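Local coordinates for octaprenyl-diphosphate synthase (Roseobacter denitrificans, PDB 4JXN), which probably builds octaprenyl diphosphate, the precursor of quinone side chains, by adding five isopentenyl diphosphate units to farnesyl diphosphate, at residues A308-L313 and D320-L325; H67-D72 and A196-D201; F217-D222 and T293-V298. All coordinates share one frame; numbering follows the deposited sequence.

Interaction 1 of 3, residues A308-L313 and D320-L325; sequences AALAPL and DMLVDL
L310 overlaps the near face of helix 317-330 with both of its methyls, and it is the one residue of 308-313 to touch that helix segment. CD1 settles between two consecutive residues, lying 3.8 Å from V323 CG2 and 3.9 Å from the CB of L322. The second branch reaches the other leucine at its end: L310 CD2 is 3.9 Å from L322 CD1. With CG turned anti to its carbonyl carbon (chi1 -62°), L310 holds its fork out toward the helix. The two leucine side chains cross at about a right angle; CD1 of L310 meets the CB of L322, and CD2 meets its CD1. V323 supplies only CG2, the methyl beside its backbone N. These are ordinary van der Waals spacings, and the two leucines are buried. Y209 of helix 200-224 also touches L310, while M15 of helix 9-34 and A64 of helix 57-68 pack on L322. L310 is also the first residue of a type I beta turn that runs to L313. The result is a helical hairpin, in which helix 317-330 returns antiparallel to helix 291-309, formed by the last two helices of the all-helical isoprenoid synthase fold.

Interaction 2 of 3, residues H67-D72 and A196-D201; sequences HLCGYD and AGAPDD
Two first torsions aim the outer atoms of this contact: in C69 the sulfur stands beside its own backbone N (chi1 -57°), which sends it toward the methyl of A198, while the ring of Y71 is carried anti to its backbone N (chi1 -176°), which brings CD1 beside A196. SG of C69 lies 3.8 Å from A198 CB, and Y71 CD1 passes obliquely at 3.7 Å from A196 CA. The roots of the same side chains are placed by the backbone, and the methyl of A196 fits between them. It lies 3.5 Å from C69 CB, tighter than usual for two carbons, and 3.8 Å from Y71 CB. Both segments are helix ends: G70 and G197 each take positive phi in a Schellman motif, and the chain leaves helix 57-68 on one side and helix 170-196 on the other. P199 sits at the N-cap position of the helix that follows. The polar ends of neighbouring groups are occupied elsewhere, Y71 OH by the backbone N of F75 and H67 NE2 by D22. What joins these two turns near the surface is therefore contact of methyl, methylene, sulfur and aromatic carbon, whose hold depends on closeness of fit and not on any directed bond.

Interaction 3 of 3, residues F217-D222 and T293-V298; sequences FQIVDD and TDTSVV
I219 leaves helix 200-224 toward T295 and V298, and its CB divides the work between two branches. The short branch, CG2, runs anti to the backbone N and presses against the T295 methyl: I219 CG2 and T295 CG2 are 3.4 Å apart, closer than carbons usually pack. The same methyl also lies 3.5 Å from the backbone oxygen, T295 O, so it is set against both side chain and main chain of the facing helix. The long branch starts with CG1 anti to the carbonyl carbon (chi1 -73°), which steers it along a separate path. CG1 serves as the spacer, and the tip, I219 CD1, comes to rest 3.7 Å from V298 CG1, meeting the valine side chain at about a right angle. One isoleucine thus spans a helical turn's step on its partner, from residue 295 to residue 298. T295 can offer its methyl here because its hydroxyl turns back to bond A291 O in its own helix.

Beside this apolar seam, Q218 NE2 donates to D222 OD1 over 2.9 Å; the N-H...O angle is 152° and the amide approaches from above the carboxylate plane, 41° out of it. With Q218 OE1 bonded to T181 OG1, the amide is held at both ends and probably helps to position D222. D221 and D222 begin the DDLLD sequence, the second aspartate-rich motif of this family, which in relatives binds magnesium and diphosphate.

The two helices run antiparallel, and others close in around them. M248, P249 and K252 of helix 248-254 pack on T295, L223 reaches T295 and S296 from helix 200-224 itself, and on F217 lie L57 and R58 of helix 57-68.

Along the chain the contacts follow in series: interaction 2 closes first, then interaction 3, then interaction 1. Helix 200-224 links interactions 2 and 3, which lie near its two ends with centres 31 Å apart and nearest atoms about 18 Å apart. Helix 291-309 likewise links interaction 3 to interaction 1, whose centres are 20 Å apart. Interactions 1 and 2 are 15 Å apart between centres and meet directly, L313 CD1 packing 3.9 Å from L68 CD2. Two long antiparallel helices therefore span the distance between the end of the bundle that holds interactions 1 and 2 and interaction 3, beside the aspartate-rich motif that, as in relatives, probably binds magnesium.

Interaction 1 of 3, residues A308-L313 and D320-L325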
loop_
_atom_site.group_PDB
_atom_site.type_symbol
_atom_site.label_atom_id
_atom_site.label_comp_id
_atom_site.label_asym_id
_atom_site.label_seq_id
_atom_site.Cartn_x
_atom_site.Cartn_y
_atom_site.Cartn_z
ATOM N N ALA A 308 -1.054 31.979 -11.385
ATOM C CA ALA A 308 0.061 32.460 -12.198
ATOM C C ALA A 308 0.754 31.324 -12.929
ATOM O O ALA A 308 1.224 31.501 -14.040
ATOM C CB ALA A 308 1.070 33.211 -11.347
ATOM N N ALA A 309 0.818 30.156 -12.306
ATOM C CA ALA A 309 1.469 29.007 -12.928
ATOM C C ALA A 309 0.770 28.563 -14.226
ATOM O O ALA A 309 1.377 27.888 -15.054
ATOM C CB ALA A 309 1.545 27.845 -11.946
ATOM N N LEU A 310 -0.496 28.939 -14.397
ATOM C CA LEU A 310 -1.215 28.674 -15.641
ATOM C C LEU A 310 -0.874 29.636 -16.789
ATOM O O LEU A 310 -1.257 29.388 -17.924
ATOM C CB LEU A 310 -2.714 28.722 -15.387
ATOM C CG LEU A 310 -3.250 27.676 -14.402
ATOM C CD1 LEU A 310 -4.621 28.078 -13.891
ATOM C CD2 LEU A 310 -3.310 26.300 -15.043
ATOM N N ALA A 311 -0.132 30.702 -16.499
ATOM C CA ALA A 311 0.056 31.826 -17.428
ATOM C C ALA A 311 0.480 31.438 -18.848
ATOM O O ALA A 311 -0.205 31.801 -19.807
ATOM C CB ALA A 311 1.039 32.839 -16.845
ATOM N N PRO A 312 1.597 30.698 -18.990
ATOM C CA PRO A 312 2.115 30.417 -20.336
ATOM C C PRO A 312 1.179 29.575 -21.206
ATOM O O PRO A 312 1.225 29.672 -22.435
ATOM C CB PRO A 312 3.409 29.649 -20.056
ATOM C CG PRO A 312 3.178 29.010 -18.733
ATOM C CD PRO A 312 2.382 30.008 -17.953
ATOM N N LEU A 313 0.339 28.763 -20.567
ATOM C CA LEU A 313 -0.606 27.918 -21.285
ATOM C C LEU A 313 -1.463 28.761 -22.218
ATOM O O LEU A 313 -1.787 29.906 -21.898
ATOM C CB LEU A 313 -1.525 27.164 -20.319
ATOM C CG LEU A 313 -0.882 26.196 -19.323
ATOM C CD1 LEU A 313 -1.921 25.667 -18.348
ATOM C CD2 LEU A 313 -0.204 25.051 -20.051
ATOM N N ASP A 320 -9.755 28.406 -17.550
ATOM C CA ASP A 320 -10.567 29.347 -16.789
ATOM C C ASP A 320 -11.097 28.687 -15.516
ATOM O O ASP A 320 -11.053 29.280 -14.444
ATOM C CB ASP A 320 -11.760 29.841 -17.636
ATOM C CG ASP A 320 -11.343 30.680 -18.858
ATOM O OD1 ASP A 320 -10.171 31.098 -18.972
ATOM O OD2 ASP A 320 -12.218 30.933 -19.713
ATOM N N MET A 321 -11.613 27.466 -15.661
ATOM C CA MET A 321 -12.127 26.677 -14.545
ATOM C C MET A 321 -11.096 26.517 -13.435
ATOM O O MET A 321 -11.428 26.570 -12.265
ATOM C CB MET A 321 -12.531 25.291 -15.046
ATOM C CG MET A 321 -13.792 25.298 -15.896
ATOM S SD MET A 321 -13.997 23.775 -16.851
ATOM C CE MET A 321 -15.297 24.240 -17.993
ATOM N N LEU A 322 -9.843 26.316 -13.826
ATOM C CA LEU A 322 -8.746 26.112 -12.876
ATOM C C LEU A 322 -8.345 27.386 -12.134
ATOM O O LEU A 322 -7.832 27.321 -11.010
ATOM C CB LEU A 322 -7.528 25.560 -13.610
ATOM C CG LEU A 322 -7.578 24.125 -14.173
ATOM C CD1 LEU A 322 -6.181 23.659 -14.524
ATOM C CD2 LEU A 322 -8.225 23.140 -13.213
ATOM N N VAL A 323 -8.546 28.526 -12.790
ATOM C CA VAL A 323 -8.350 29.851 -12.190
ATOM C C VAL A 323 -9.417 30.079 -11.119
ATOM O O VAL A 323 -9.091 30.332 -9.962
ATOM C CB VAL A 323 -8.390 30.961 -13.273
ATOM C CG1 VAL A 323 -8.349 32.348 -12.649
ATOM C CG2 VAL A 323 -7.245 30.787 -14.276
ATOM N N ASP A 324 -10.687 29.949 -11.515
ATOM C CA ASP A 324 -11.821 30.011 -10.594
ATOM C C ASP A 324 -11.646 29.062 -9.398
ATOM O O ASP A 324 -11.998 29.404 -8.270
ATOM C CB ASP A 324 -13.135 29.683 -11.329
ATOM C CG ASP A 324 -13.467 30.681 -12.442
ATOM O OD1 ASP A 324 -12.974 31.827 -12.401
ATOM O OD2 ASP A 324 -14.231 30.321 -13.367
ATOM N N LEU A 325 -11.103 27.875 -9.656
ATOM C CA LEU A 325 -10.864 26.884 -8.608
ATOM C C LEU A 325 -9.875 27.424 -7.599
ATOM O O LEU A 325 -10.008 27.175 -6.406
ATOM C CB LEU A 325 -10.322 25.578 -9.212
ATOM C CG LEU A 325 -10.092 24.399 -8.253
ATOM C CD1 LEU A 325 -11.275 24.138 -7.325
ATOM C CD2 LEU A 325 -9.789 23.155 -9.073
#

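Interaction 2 of 3, residues H67-D72 and A196-D201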
loop_
_atom_site.group_PDB
_atom_site.type_symbol
_atom_site.label_atom_id
_atom_site.label_comp_id
_atom_site.label_asym_id
_atom_site.label_seq_id
_atom_site.Cartn_x
_atom_site.Cartn_y
_atom_site.Cartn_z
ATOM N N HIS A 67 -8.202 17.225 -20.495
ATOM C CA HIS A 67 -9.003 17.990 -21.455
ATOM C C HIS A 67 -8.307 19.297 -21.829
ATOM O O HIS A 67 -8.238 19.670 -23.005
ATOM C CB HIS A 67 -10.396 18.271 -20.902
ATOM C CG HIS A 67 -11.279 17.059 -20.832
ATOM N ND1 HIS A 67 -11.581 16.289 -21.934
ATOM C CD2 HIS A 67 -11.944 16.502 -19.792
ATOM C CE1 HIS A 67 -12.380 15.301 -21.574
ATOM N NE2 HIS A 67 -12.617 15.409 -20.281
ATOM N N LEU A 68 -7.756 19.976 -20.832
ATOM C CA LEU A 68 -7.018 21.204 -21.095
ATOM C C LEU A 68 -5.938 21.020 -22.172
ATOM O O LEU A 68 -5.675 21.938 -22.945
ATOM C CB LEU A 68 -6.404 21.736 -19.802
ATOM C CG LEU A 68 -5.521 22.986 -19.872
ATOM C CD1 LEU A 68 -6.255 24.197 -20.426
ATOM C CD2 LEU A 68 -4.982 23.271 -18.486
ATOM N N CYS A 69 -5.323 19.842 -22.218
ATOM C CA CYS A 69 -4.267 19.552 -23.199
ATOM C C CYS A 69 -4.768 18.780 -24.439
ATOM O O CYS A 69 -3.968 18.266 -25.222
ATOM C CB CYS A 69 -3.136 18.781 -22.511
ATOM S SG CYS A 69 -2.410 19.632 -21.087
ATOM N N GLY A 70 -6.087 18.692 -24.599
ATOM C CA GLY A 70 -6.703 18.105 -25.789
ATOM C C GLY A 70 -6.673 16.589 -25.913
ATOM O O GLY A 70 -6.645 16.066 -27.025
ATOM N N TYR A 71 -6.703 15.878 -24.789
ATOM C CA TYR A 71 -6.655 14.415 -24.805
ATOM C C TYR A 71 -7.978 13.799 -25.258
ATOM O O TYR A 71 -9.028 14.043 -24.652
ATOM C CB TYR A 71 -6.302 13.870 -23.420
ATOM C CG TYR A 71 -6.143 12.356 -23.361
ATOM C CD1 TYR A 71 -5.181 11.704 -24.134
ATOM C CD2 TYR A 71 -6.948 11.578 -22.530
ATOM C CE1 TYR A 71 -5.031 10.322 -24.085
ATOM C CE2 TYR A 71 -6.792 10.198 -22.467
ATOM C CZ TYR A 71 -5.837 9.574 -23.249
ATOM O OH TYR A 71 -5.694 8.201 -23.184
ATOM N N ASP A 72 -7.911 12.988 -26.314
ATOM C CA ASP A 72 -9.072 12.245 -26.808
ATOM C C ASP A 72 -9.315 10.981 -25.987
ATOM O O ASP A 72 -10.413 10.784 -25.474
ATOM C CB ASP A 72 -8.881 11.856 -28.280
ATOM C CG ASP A 72 -8.947 13.049 -29.223
ATOM O OD1 ASP A 72 -9.752 13.976 -28.979
ATOM O OD2 ASP A 72 -8.198 13.050 -30.224
ATOM N N ALA A 196 -1.991 13.196 -21.905
ATOM C CA ALA A 196 -2.399 13.974 -23.082
ATOM C C ALA A 196 -1.268 14.142 -24.102
ATOM O O ALA A 196 -1.520 14.471 -25.259
ATOM C CB ALA A 196 -2.898 15.337 -22.651
ATOM N N GLY A 197 -0.030 13.950 -23.644
ATOM C CA GLY A 197 1.162 14.104 -24.466
ATOM C C GLY A 197 1.656 15.539 -24.554
ATOM O O GLY A 197 2.366 15.899 -25.497
ATOM N N ALA A 198 1.300 16.359 -23.568
ATOM C CA ALA A 198 1.622 17.782 -23.599
ATOM C C ALA A 198 3.128 18.009 -23.489
ATOM O O ALA A 198 3.845 17.186 -22.914
ATOM C CB ALA A 198 0.890 18.520 -22.485
ATOM N N PRO A 199 3.616 19.126 -24.050
ATOM C CA PRO A 199 5.041 19.453 -23.938
ATOM C C PRO A 199 5.476 19.714 -22.490
ATOM O O PRO A 199 4.640 19.983 -21.630
ATOM C CB PRO A 199 5.177 20.724 -24.785
ATOM C CG PRO A 199 3.806 21.317 -24.818
ATOM C CD PRO A 199 2.871 20.143 -24.818
ATOM N N ASP A 200 6.781 19.647 -22.242
ATOM C CA ASP A 200 7.327 19.678 -20.880
ATOM C C ASP A 200 7.057 20.966 -20.099
ATOM O O ASP A 200 6.980 20.932 -18.875
ATOM C CB ASP A 200 8.834 19.401 -20.903
ATOM C CG ASP A 200 9.157 17.972 -21.296
ATOM O OD1 ASP A 200 8.594 17.040 -20.682
ATOM O OD2 ASP A 200 9.974 17.782 -22.217
ATOM N N ASP A 201 6.939 22.095 -20.789
ATOM C CA ASP A 201 6.579 23.352 -20.126
ATOM C C ASP A 201 5.124 23.319 -19.617
ATOM O O ASP A 201 4.850 23.701 -18.479
ATOM C CB ASP A 201 6.856 24.581 -21.026
ATOM C CG ASP A 201 6.138 24.524 -22.375
ATOM O OD1 ASP A 201 5.880 23.413 -22.886
ATOM O OD2 ASP A 201 5.846 25.605 -22.933
#

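Interaction 3 of 3, residues F217-D222 and T293-V298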
loop_
_atom_site.group_PDB
_atom_site.type_symbol
_atom_site.label_atom_id
_atom_site.label_comp_id
_atom_site.label_asym_id
_atom_site.label_seq_id
_atom_site.Cartn_x
_atom_site.Cartn_y
_atom_site.Cartn_z
ATOM N N PHE A 217 -5.109 24.703 -0.316
ATOM C CA PHE A 217 -6.204 23.857 0.171
ATOM C C PHE A 217 -6.052 23.452 1.654
ATOM O O PHE A 217 -7.011 23.521 2.424
ATOM C CB PHE A 217 -6.284 22.604 -0.697
ATOM C CG PHE A 217 -7.462 21.726 -0.406
ATOM C CD1 PHE A 217 -8.670 21.920 -1.062
ATOM C CD2 PHE A 217 -7.358 20.683 0.516
ATOM C CE1 PHE A 217 -9.753 21.093 -0.803
ATOM C CE2 PHE A 217 -8.439 19.857 0.784
ATOM C CZ PHE A 217 -9.640 20.060 0.122
ATOM N N GLN A 218 -4.839 23.022 2.020
ATOM C CA GLN A 218 -4.530 22.508 3.353
ATOM C C GLN A 218 -4.377 23.628 4.362
ATOM O O GLN A 218 -4.734 23.462 5.525
ATOM C CB GLN A 218 -3.219 21.711 3.328
ATOM C CG GLN A 218 -2.786 21.133 4.665
ATOM C CD GLN A 218 -3.828 20.205 5.240
ATOM O OE1 GLN A 218 -4.137 19.178 4.651
ATOM N NE2 GLN A 218 -4.386 20.568 6.389
ATOM N N ILE A 219 -3.798 24.752 3.943
ATOM C CA ILE A 219 -3.707 25.905 4.840
ATOM C C ILE A 219 -5.091 26.430 5.172
ATOM O O ILE A 219 -5.344 26.830 6.308
ATOM C CB ILE A 219 -2.828 27.025 4.261
ATOM C CG1 ILE A 219 -1.370 26.601 4.321
ATOM C CG2 ILE A 219 -2.999 28.338 5.030
ATOM C CD1 ILE A 219 -0.524 27.264 3.254
ATOM N N VAL A 220 -5.985 26.419 4.189
ATOM C CA VAL A 220 -7.376 26.795 4.435
ATOM C C VAL A 220 -7.959 25.896 5.531
ATOM O O VAL A 220 -8.515 26.401 6.500
ATOM C CB VAL A 220 -8.231 26.758 3.155
ATOM C CG1 VAL A 220 -9.715 26.923 3.478
ATOM C CG2 VAL A 220 -7.771 27.847 2.189
ATOM N N ASP A 221 -7.794 24.578 5.401
ATOM C CA ASP A 221 -8.268 23.640 6.432
ATOM C C ASP A 221 -7.717 24.043 7.789
ATOM O O ASP A 221 -8.456 24.171 8.753
ATOM C CB ASP A 221 -7.836 22.192 6.132
ATOM C CG ASP A 221 -8.853 21.416 5.283
ATOM O OD1 ASP A 221 -9.721 22.023 4.617
ATOM O OD2 ASP A 221 -8.774 20.170 5.279
ATOM N N ASP A 222 -6.404 24.238 7.843
ATOM C CA ASP A 222 -5.710 24.661 9.061
ATOM C C ASP A 222 -6.366 25.888 9.692
ATOM O O ASP A 222 -6.600 25.944 10.905
ATOM C CB ASP A 222 -4.259 24.981 8.721
ATOM C CG ASP A 222 -3.425 23.739 8.447
ATOM O OD1 ASP A 222 -3.976 22.616 8.451
ATOM O OD2 ASP A 222 -2.206 23.892 8.228
ATOM N N THR A 293 -4.254 35.902 10.649
ATOM C CA THR A 293 -4.176 36.845 9.521
ATOM C C THR A 293 -3.000 36.493 8.616
ATOM O O THR A 293 -3.082 36.507 7.389
ATOM C CB THR A 293 -3.911 38.278 10.016
ATOM O OG1 THR A 293 -4.063 38.332 11.437
ATOM C CG2 THR A 293 -4.843 39.266 9.344
ATOM N N ASP A 294 -1.889 36.201 9.267
ATOM C CA ASP A 294 -0.682 35.871 8.594
ATOM C C ASP A 294 -0.777 34.531 7.850
ATOM O O ASP A 294 -0.197 34.371 6.773
ATOM C CB ASP A 294 0.478 35.811 9.584
ATOM C CG ASP A 294 0.981 37.182 10.025
ATOM O OD1 ASP A 294 0.329 38.224 9.767
ATOM O OD2 ASP A 294 2.065 37.189 10.656
ATOM N N THR A 295 -1.483 33.568 8.424
ATOM C CA THR A 295 -1.684 32.277 7.746
ATOM C C THR A 295 -2.637 32.423 6.567
ATOM O O THR A 295 -2.446 31.804 5.514
ATOM C CB THR A 295 -2.216 31.213 8.714
ATOM O OG1 THR A 295 -1.261 31.008 9.759
ATOM C CG2 THR A 295 -2.447 29.891 7.985
ATOM N N SER A 296 -3.669 33.240 6.762
ATOM C CA SER A 296 -4.570 33.638 5.698
ATOM C C SER A 296 -3.794 34.185 4.502
ATOM O O SER A 296 -4.147 33.924 3.361
ATOM C CB SER A 296 -5.539 34.717 6.199
ATOM O OG SER A 296 -6.252 34.289 7.341
ATOM N N VAL A 297 -2.740 34.941 4.779
ATOM C CA VAL A 297 -1.939 35.578 3.736
ATOM C C VAL A 297 -1.158 34.536 2.948
ATOM O O VAL A 297 -1.048 34.639 1.724
ATOM C CB VAL A 297 -0.998 36.653 4.343
ATOM C CG1 VAL A 297 0.112 37.052 3.380
ATOM C CG2 VAL A 297 -1.805 37.882 4.755
ATOM N N VAL A 298 -0.626 33.532 3.636
ATOM C CA VAL A 298 0.101 32.457 2.948
ATOM C C VAL A 298 -0.850 31.657 2.069
ATOM O O VAL A 298 -0.534 31.370 0.902
ATOM C CB VAL A 298 0.864 31.554 3.926
ATOM C CG1 VAL A 298 1.484 30.364 3.212
ATOM C CG2 VAL A 298 1.946 32.362 4.603
#